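Local coordinates for hypothetical protein PG0816 (Porphyromonas gingivalis, PDB 2APL), which is of unknown function but forms an all-helical chain of the DUF1896 family, built from seven helices and no strands, at residues 35-40 with 68-73; 46-51 with 56-61; 100-105 with 139-144. One frame throughout, in Å; residues are numbered along the deposited sequence.

Contacts 1 and 2 share helix 31-51. Contact 2 joins its C-terminal end to the start of helix 55-67, and contact 1 ties its earlier turns to the loop that leaves helix 55-67, so along the sequence the helical hairpin of contact 2 falls between the two segments of contact 1. Their centres are 17 Å apart, on the same side of the chain's centre. Contact 3 belongs to the later helices, on the opposite side; its centre is 28 Å from that of contact 1 and 44 Å from that of contact 2. Loop 68-73 leads on toward that later part. With the protein's function unknown, no active site can be named here.

Contact 1 (35-40 with 68-73); sequences TARSDE and QGLHFS
From helix 31-51 the whole contact is made by Arg37, whose guanidinium group reaches the backbone of Gln68. NH1 donates to Gln68 O at 2.9 Å, with an N-H...O angle of 153°. The nitrogen lies in the carbonyl plane and uses a lone pair of the oxygen, while the oxygen is tilted slightly out of the guanidinium plane. The second terminal nitrogen works through water: water 1 accepts from Arg37 NH2 and donates to Gln68 O, which lies 2.8 Å from the water oxygen. Gln68 O is gripped twice, once directly and once through the water, and this pairing limits rotation of the guanidinium group. The side chain starts with CG anti to the backbone N (chi1 -178°), then bends at both chi2 and chi3, which brings the head to the loop. In this all-helical chain the site is a helix-loop junction: 68-73 links helix 55-67 to helix 74-85, and Ser73 is the N-cap of the latter. Arg37 NH1 also bonds Leu66 O, so one arginine collects carbonyls where helix 55-67 runs out, a task suited to a long donor with several N-H groups. Glu40, one turn on, places OE1 3.8 Å from Arg37 NE, a long salt bridge whose oxygen lies well out of the guanidinium plane, so the attraction is probably one of charge alone. Leu70 CD1 approaches obliquely, 4.1 Å from Arg37 NH1; this buried leucine also touches Phe24. CB of Gln68 lies near the arginine, while the Gln68 amide leads away.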
loop_
_atom_site.group_PDB
_atom_site.type_symbol
_atom_site.label_atom_id
_atom_site.label_comp_id
_atom_site.label_asym_id
_atom_site.label_seq_id
_atom_site.Cartn_x
_atom_site.Cartn_y
_atom_site.Cartn_z
ATOM N N THR A 35 -6.782 11.143 9.082
ATOM C CA THR A 35 -6.965 11.851 10.386
ATOM C C THR A 35 -6.797 10.868 11.551
ATOM O O THR A 35 -6.006 11.098 12.498
ATOM C CB THR A 35 -8.349 12.498 10.425
ATOM O OG1 THR A 35 -8.459 13.379 9.296
ATOM C CG2 THR A 35 -8.579 13.284 11.732
ATOM N N ALA A 36 -7.527 9.763 11.472
ATOM C CA ALA A 36 -7.541 8.826 12.587
ATOM C C ALA A 36 -6.181 8.153 12.790
ATOM O O ALA A 36 -5.725 8.028 13.917
ATOM C CB ALA A 36 -8.588 7.844 12.389
ATOM N N ARG A 37 -5.536 7.730 11.706
ATOM C CA ARG A 37 -4.237 7.100 11.812
ATOM C C ARG A 37 -3.103 8.099 12.242
ATOM O O ARG A 37 -2.252 7.762 13.079
ATOM C CB ARG A 37 -3.893 6.401 10.485
ATOM C CG ARG A 37 -2.564 5.658 10.473
ATOM C CD ARG A 37 -2.555 4.584 11.573
ATOM N NE ARG A 37 -3.461 3.465 11.363
ATOM C CZ ARG A 37 -3.161 2.369 10.676
ATOM N NH1 ARG A 37 -1.995 2.256 10.031
ATOM N NH2 ARG A 37 -4.049 1.383 10.623
ATOM N N SER A 38 -3.133 9.312 11.724
ATOM C CA SER A 38 -2.202 10.343 12.175
ATOM C C SER A 38 -2.336 10.661 13.698
ATOM O O SER A 38 -1.323 10.838 14.374
ATOM C CB SER A 38 -2.351 11.599 11.314
ATOM O OG SER A 38 -2.068 11.246 9.945
ATOM N N ASP A 39 -3.583 10.780 14.182
ATOM C CA ASP A 39 -3.911 10.913 15.598
ATOM C C ASP A 39 -3.351 9.747 16.433
ATOM O O ASP A 39 -2.752 9.983 17.493
ATOM C CB ASP A 39 -5.441 10.946 15.807
ATOM C CG ASP A 39 -6.068 12.311 15.509
ATOM O OD1 ASP A 39 -5.320 13.241 15.145
ATOM O OD2 ASP A 39 -7.332 12.465 15.659
ATOM N N GLU A 40 -3.534 8.503 15.960
ATOM C CA GLU A 40 -2.935 7.357 16.633
ATOM C C GLU A 40 -1.414 7.412 16.749
ATOM O O GLU A 40 -0.860 6.987 17.796
ATOM C CB GLU A 40 -3.279 6.005 15.959
ATOM C CG GLU A 40 -4.706 5.670 15.887
ATOM C CD GLU A 40 -4.956 4.396 15.085
ATOM O OE1 GLU A 40 -4.111 3.414 15.099
ATOM O OE2 GLU A 40 -6.043 4.382 14.460
ATOM N N GLN A 68 1.379 0.583 10.156
ATOM C CA GLN A 68 0.852 -0.706 10.556
ATOM C C GLN A 68 -0.265 -1.221 9.611
ATOM O O GLN A 68 -1.238 -0.513 9.377
ATOM C CB GLN A 68 0.306 -0.547 11.985
ATOM C CG GLN A 68 -0.883 -1.377 12.268
ATOM C CD GLN A 68 -0.440 -2.724 12.502
ATOM O OE1 GLN A 68 0.617 -2.902 13.126
ATOM N NE2 GLN A 68 -1.187 -3.729 11.983
ATOM N N GLY A 69 -0.112 -2.457 9.120
ATOM C CA GLY A 69 -1.107 -3.112 8.221
ATOM C C GLY A 69 -1.111 -2.506 6.829
ATOM O O GLY A 69 -1.913 -2.881 5.997
ATOM N N LEU A 70 -0.217 -1.560 6.558
ATOM C CA LEU A 70 -0.118 -0.968 5.237
ATOM C C LEU A 70 1.192 -1.347 4.528
ATOM O O LEU A 70 1.563 -0.723 3.564
ATOM C CB LEU A 70 -0.220 0.555 5.315
ATOM C CG LEU A 70 -1.546 1.132 5.839
ATOM C CD1 LEU A 70 -1.294 2.622 6.048
ATOM C CD2 LEU A 70 -2.722 0.856 4.830
ATOM N N HIS A 71 1.876 -2.386 4.996
ATOM C CA HIS A 71 3.102 -2.841 4.325
ATOM C C HIS A 71 2.898 -3.593 3.039
ATOM O O HIS A 71 3.767 -3.506 2.152
ATOM C CB HIS A 71 3.982 -3.645 5.286
ATOM C CG HIS A 71 4.469 -2.844 6.454
ATOM N ND1 HIS A 71 5.788 -2.831 6.846
ATOM C CD2 HIS A 71 3.815 -2.015 7.303
ATOM C CE1 HIS A 71 5.929 -2.014 7.882
ATOM N NE2 HIS A 71 4.744 -1.511 8.181
ATOM N N PHE A 72 1.786 -4.343 2.926
ATOM C CA PHE A 72 1.494 -5.022 1.668
ATOM C C PHE A 72 0.517 -4.202 0.819
ATOM O O PHE A 72 -0.550 -3.759 1.297
ATOM C CB PHE A 72 1.009 -6.491 1.827
ATOM C CG PHE A 72 0.814 -7.200 0.489
ATOM C CD1 PHE A 72 1.885 -7.876 -0.116
ATOM C CD2 PHE A 72 -0.383 -7.083 -0.190
ATOM C CE1 PHE A 72 1.730 -8.469 -1.377
ATOM C CE2 PHE A 72 -0.559 -7.640 -1.453
ATOM C CZ PHE A 72 0.487 -8.369 -2.044
ATOM N N SER A 73 0.923 -3.989 -0.429
ATOM C CA SER A 73 0.188 -3.128 -1.330
ATOM C C SER A 73 -0.217 -3.946 -2.559
ATOM O O SER A 73 0.653 -4.376 -3.360
ATOM C CB SER A 73 1.045 -1.931 -1.732
ATOM O OG SER A 73 0.430 -1.204 -2.790
HETATM O O HOH W 1 -3.976 -0.792 8.674
#

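Contact 2 (46-51 with 56-61); sequences CDAVAQ and PEAESM
Ala48 and Ala58 meet methyl to methyl, their CB atoms 3.6 Å apart, where helices 31-51 and 55-67 run side by side. Every contact across this pair of segments is apolar. The alanines let the backbones approach closely: their CA atoms are 5.2 Å apart, and the local axes come within 8.5 Å, a spacing that the small alanine side chains allow. Beside the alanine pair, Val49 lays its CG2 branch against Ala58 CB at 3.7 Å. Since CG1 is the branch anti to the backbone N (chi1 174°), CG2 lies beside that N and faces the other helix.

The other apolar contact is made by the long chain of Met61. Present as selenomethionine, it brings SE to 3.8 Å from Ala48 CB, and CE follows close by. Its bend at chi3 folds the terminal methyl back beside the same alanine; the long, unbranched chain of methionine can reach round to it from the edge of the pair.

The segments run roughly antiparallel, 148° between their N-to-C directions, as the arms of a helical hairpin with a short turn. Phe53 in the turn touches both Ala48 and Met61, while helix 3-23 lies against other sides of the two arms, meeting Cys46 on one and Glu59 on the other.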
loop_
_atom_site.group_PDB
_atom_site.type_symbol
_atom_site.label_atom_id
_atom_site.label_comp_id
_atom_site.label_asym_id
_atom_site.label_seq_id
_atom_site.Cartn_x
_atom_site.Cartn_y
_atom_site.Cartn_z
ATOM N N CYS A 46 3.604 10.779 21.829
ATOM C CA CYS A 46 3.451 11.461 23.116
ATOM C C CYS A 46 3.583 10.462 24.299
ATOM O O CYS A 46 4.267 10.744 25.301
ATOM C CB CYS A 46 2.130 12.209 23.146
ATOM S SG CYS A 46 2.052 13.519 21.996
ATOM N N ASP A 47 3.008 9.263 24.155
ATOM C CA ASP A 47 3.180 8.209 25.170
ATOM C C ASP A 47 4.631 7.845 25.371
ATOM O O ASP A 47 5.112 7.745 26.513
ATOM C CB ASP A 47 2.396 6.913 24.851
ATOM C CG ASP A 47 0.881 7.044 25.072
ATOM O OD1 ASP A 47 0.423 8.089 25.602
ATOM O OD2 ASP A 47 0.155 6.079 24.696
ATOM N N ALA A 48 5.335 7.600 24.268
ATOM C CA ALA A 48 6.737 7.200 24.343
ATOM C C ALA A 48 7.583 8.266 25.057
ATOM O O ALA A 48 8.328 7.953 26.005
ATOM C CB ALA A 48 7.296 6.911 22.967
ATOM N N VAL A 49 7.465 9.521 24.609
ATOM C CA VAL A 49 8.140 10.628 25.314
ATOM C C VAL A 49 7.860 10.649 26.811
ATOM O O VAL A 49 8.806 10.730 27.617
ATOM C CB VAL A 49 7.862 11.987 24.651
ATOM C CG1 VAL A 49 8.468 13.153 25.511
ATOM C CG2 VAL A 49 8.403 11.952 23.263
ATOM N N ALA A 50 6.580 10.549 27.191
ATOM C CA ALA A 50 6.159 10.523 28.589
ATOM C C ALA A 50 6.771 9.368 29.394
ATOM O O ALA A 50 6.905 9.461 30.601
ATOM C CB ALA A 50 4.618 10.433 28.687
ATOM N N GLN A 51 7.047 8.243 28.726
ATOM C CA GLN A 51 7.504 7.060 29.421
ATOM C C GLN A 51 9.006 6.965 29.495
ATOM O O GLN A 51 9.515 6.029 30.128
ATOM C CB GLN A 51 6.990 5.797 28.760
ATOM C CG GLN A 51 5.526 5.599 28.985
ATOM C CD GLN A 51 4.956 4.600 28.030
ATOM O OE1 GLN A 51 5.703 3.861 27.362
ATOM N NE2 GLN A 51 3.640 4.564 27.935
ATOM N N PRO A 56 13.839 10.613 18.832
ATOM C CA PRO A 56 13.991 9.693 17.712
ATOM C C PRO A 56 13.363 8.323 17.958
ATOM O O PRO A 56 12.789 7.724 17.029
ATOM C CB PRO A 56 15.505 9.527 17.569
ATOM C CG PRO A 56 16.143 10.544 18.469
ATOM C CD PRO A 56 15.136 11.033 19.418
ATOM N N GLU A 57 13.501 7.796 19.170
ATOM C CA GLU A 57 12.863 6.525 19.492
ATOM C C GLU A 57 11.364 6.668 19.369
ATOM O O GLU A 57 10.729 5.793 18.791
ATOM C CB GLU A 57 13.229 6.042 20.898
ATOM C CG GLU A 57 14.700 5.755 21.023
ATOM C CD GLU A 57 15.115 5.409 22.453
ATOM O OE1 GLU A 57 14.700 6.062 23.440
ATOM O OE2 GLU A 57 15.867 4.439 22.578
ATOM N N ALA A 58 10.807 7.762 19.901
ATOM C CA ALA A 58 9.362 7.974 19.922
ATOM C C ALA A 58 8.824 8.097 18.464
ATOM O O ALA A 58 7.784 7.503 18.102
ATOM C CB ALA A 58 8.987 9.250 20.797
ATOM N N GLU A 59 9.560 8.842 17.630
ATOM C CA GLU A 59 9.184 9.025 16.246
ATOM C C GLU A 59 9.217 7.719 15.443
ATOM O O GLU A 59 8.369 7.494 14.565
ATOM C CB GLU A 59 10.091 10.063 15.589
ATOM C CG GLU A 59 9.271 11.053 14.800
ATOM C CD GLU A 59 10.005 12.348 14.421
ATOM O OE1 GLU A 59 11.134 12.254 13.861
ATOM O OE2 GLU A 59 9.411 13.442 14.653
ATOM N N SER A 60 10.222 6.907 15.732
ATOM C CA SER A 60 10.414 5.610 15.089
ATOM C C SER A 60 9.246 4.684 15.417
ATOM O O SER A 60 8.619 4.117 14.531
ATOM C CB SER A 60 11.723 4.999 15.581
ATOM O OG SER A 60 11.969 3.740 14.974
HETATM N N MSE A 61 8.931 4.547 16.696
HETATM C CA MSE A 61 7.821 3.678 17.031
HETATM C C MSE A 61 6.442 4.249 16.603
HETATM O O MSE A 61 5.569 3.490 16.248
HETATM C CB MSE A 61 7.887 3.229 18.503
HETATM C CG MSE A 61 7.371 4.237 19.486
HETATM SE SE MSE A 61 7.738 3.552 21.353
HETATM C CE MSE A 61 9.731 3.987 21.448
#

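Contact 3 (100-105 with 139-144); sequences PILLKN and VLLIES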
loop_
_atom_site.group_PDB
_atom_site.type_symbol
_atom_site.label_atom_id
_atom_site.label_comp_id
_atom_site.label_asym_id
_atom_site.label_seq_id
_atom_site.Cartn_x
_atom_site.Cartn_y
_atom_site.Cartn_z
ATOM N N PRO A 100 -4.528 0.590 -11.156
ATOM C CA PRO A 100 -5.759 0.988 -10.431
ATOM C C PRO A 100 -7.043 0.393 -11.014
ATOM O O PRO A 100 -7.962 0.100 -10.266
ATOM C CB PRO A 100 -5.802 2.535 -10.564
ATOM C CG PRO A 100 -4.434 2.925 -10.964
ATOM C CD PRO A 100 -3.808 1.759 -11.696
ATOM N N ILE A 101 -7.091 0.198 -12.328
ATOM C CA ILE A 101 -8.266 -0.382 -12.990
ATOM C C ILE A 101 -8.357 -1.872 -12.753
ATOM O O ILE A 101 -9.443 -2.399 -12.488
ATOM C CB ILE A 101 -8.238 -0.124 -14.539
ATOM C CG1 ILE A 101 -8.299 1.360 -14.860
ATOM C CG2 ILE A 101 -9.450 -0.729 -15.203
ATOM C CD1 ILE A 101 -7.263 2.175 -14.232
ATOM N N LEU A 102 -7.228 -2.549 -12.876
ATOM C CA LEU A 102 -7.126 -3.979 -12.534
ATOM C C LEU A 102 -7.504 -4.227 -11.085
ATOM O O LEU A 102 -8.148 -5.237 -10.780
ATOM C CB LEU A 102 -5.727 -4.512 -12.796
ATOM C CG LEU A 102 -5.371 -4.712 -14.263
ATOM C CD1 LEU A 102 -3.910 -4.983 -14.395
ATOM C CD2 LEU A 102 -6.222 -5.908 -14.859
ATOM N N LEU A 103 -7.119 -3.302 -10.186
ATOM C CA LEU A 103 -7.512 -3.412 -8.768
ATOM C C LEU A 103 -9.044 -3.462 -8.571
ATOM O O LEU A 103 -9.522 -4.095 -7.634
ATOM C CB LEU A 103 -6.879 -2.290 -7.916
ATOM C CG LEU A 103 -6.667 -2.597 -6.432
ATOM C CD1 LEU A 103 -6.102 -3.983 -6.190
ATOM C CD2 LEU A 103 -5.762 -1.449 -5.800
ATOM N N LYS A 104 -9.799 -2.892 -9.516
ATOM C CA LYS A 104 -11.248 -2.956 -9.502
ATOM C C LYS A 104 -11.845 -4.111 -10.323
ATOM O O LYS A 104 -13.047 -4.268 -10.374
ATOM C CB LYS A 104 -11.822 -1.628 -10.008
ATOM C CG LYS A 104 -11.436 -0.398 -9.146
ATOM C CD LYS A 104 -11.606 0.920 -9.972
ATOM C CE LYS A 104 -12.887 0.942 -10.899
ATOM N NZ LYS A 104 -12.747 0.704 -12.407
ATOM N N ASN A 105 -10.998 -4.934 -10.943
ATOM C CA ASN A 105 -11.463 -5.978 -11.820
ATOM C C ASN A 105 -11.859 -7.183 -10.967
ATOM O O ASN A 105 -11.086 -7.599 -10.048
ATOM C CB ASN A 105 -10.320 -6.305 -12.802
ATOM C CG ASN A 105 -10.612 -7.497 -13.649
ATOM O OD1 ASN A 105 -10.324 -8.619 -13.256
ATOM N ND2 ASN A 105 -11.193 -7.271 -14.818
ATOM N N VAL A 139 -2.443 -12.709 -18.235
ATOM C CA VAL A 139 -2.348 -13.454 -19.512
ATOM C C VAL A 139 -3.751 -13.789 -20.050
ATOM O O VAL A 139 -4.013 -13.636 -21.235
ATOM C CB VAL A 139 -1.470 -14.737 -19.378
ATOM C CG1 VAL A 139 -1.588 -15.623 -20.620
ATOM C CG2 VAL A 139 -0.016 -14.339 -19.148
ATOM N N LEU A 140 -4.654 -14.225 -19.169
ATOM C CA LEU A 140 -5.948 -14.663 -19.640
ATOM C C LEU A 140 -6.730 -13.454 -20.105
ATOM O O LEU A 140 -7.455 -13.564 -21.104
ATOM C CB LEU A 140 -6.752 -15.407 -18.558
ATOM C CG LEU A 140 -6.238 -16.840 -18.366
ATOM C CD1 LEU A 140 -7.001 -17.558 -17.221
ATOM C CD2 LEU A 140 -6.273 -17.650 -19.640
ATOM N N LEU A 141 -6.632 -12.359 -19.345
ATOM C CA LEU A 141 -7.326 -11.094 -19.676
ATOM C C LEU A 141 -6.910 -10.608 -21.057
ATOM O O LEU A 141 -7.765 -10.285 -21.892
ATOM C CB LEU A 141 -7.071 -10.012 -18.601
ATOM C CG LEU A 141 -7.922 -10.089 -17.307
ATOM C CD1 LEU A 141 -7.289 -9.196 -16.182
ATOM C CD2 LEU A 141 -9.411 -9.718 -17.580
ATOM N N ILE A 142 -5.616 -10.614 -21.332
ATOM C CA ILE A 142 -5.089 -10.268 -22.675
ATOM C C ILE A 142 -5.536 -11.253 -23.786
ATOM O O ILE A 142 -6.019 -10.817 -24.840
ATOM C CB ILE A 142 -3.559 -10.215 -22.654
ATOM C CG1 ILE A 142 -3.072 -9.143 -21.641
ATOM C CG2 ILE A 142 -2.963 -9.945 -24.075
ATOM C CD1 ILE A 142 -1.527 -9.096 -21.492
ATOM N N GLU A 143 -5.383 -12.565 -23.553
ATOM C CA GLU A 143 -5.730 -13.560 -24.572
ATOM C C GLU A 143 -7.230 -13.556 -24.888
ATOM O O GLU A 143 -7.636 -13.803 -26.012
ATOM C CB GLU A 143 -5.336 -14.969 -24.111
ATOM C CG GLU A 143 -3.789 -15.234 -24.040
ATOM C CD GLU A 143 -3.435 -16.676 -23.572
ATOM O OE1 GLU A 143 -4.295 -17.366 -22.921
ATOM O OE2 GLU A 143 -2.282 -17.101 -23.838
ATOM N N SER A 144 -8.060 -13.265 -23.883
ATOM C CA SER A 144 -9.515 -13.271 -24.098
ATOM C C SER A 144 -10.031 -11.923 -24.616
ATOM O O SER A 144 -11.234 -11.762 -24.832
ATOM C CB SER A 144 -10.253 -13.633 -22.814
ATOM O OG SER A 144 -10.008 -12.676 -21.824
#
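Leu141 reaches across from helix 126-143 to meet Leu102 and Asn105, and its side chain accounts for the whole contact from that side. The bond to CB heads toward segment 100-105, but CB itself is too far back to touch it. Rotation about CA-CB (chi1 -80°) sets CG anti to the carbonyl carbon, and CG too serves only as the branching point. The two methyls then divide the work. CD1 meets Leu102 CD2 at 3.7 Å, the close apolar contact of the pair. CD2 turns to the other partner and stands 4.1 Å from Asn105 ND2, a van der Waals approach with no hydrogen bond.

From the facing segment, Leu102 does not aim its CB squarely at Leu141, yet its CD2 branch extends far enough to reach it. The two leucines slide past each other in opposite directions, and Asn105 passes Leu141 in the same manner. With CA atoms of Leu102 and Leu141 10.1 Å apart, branched leucine chains from both sides are long enough to bridge the gap. Leu102 and Leu141 are both buried; Leu102 also packs on Leu82 of helix 74-85 and Ile108 of helix 106-112.

Asn105 has a second role. Its CG is anti to the backbone N (chi1 172°), and OD1 accepts from Ile108 N, so the amide's polar end is engaged while ND2 lies by the leucine methyl. At the C-terminal end of helix 126-143, Ser144 N and OG both bond Leu140 O, from opposite faces of its plane. Asparagine at an N-cap, starting helix 106-112 directly after helix 94-103, is a classic helix-capping motif, set here beside a small apolar cluster of Leu102, Leu141, Leu82 and Ile108 between helices.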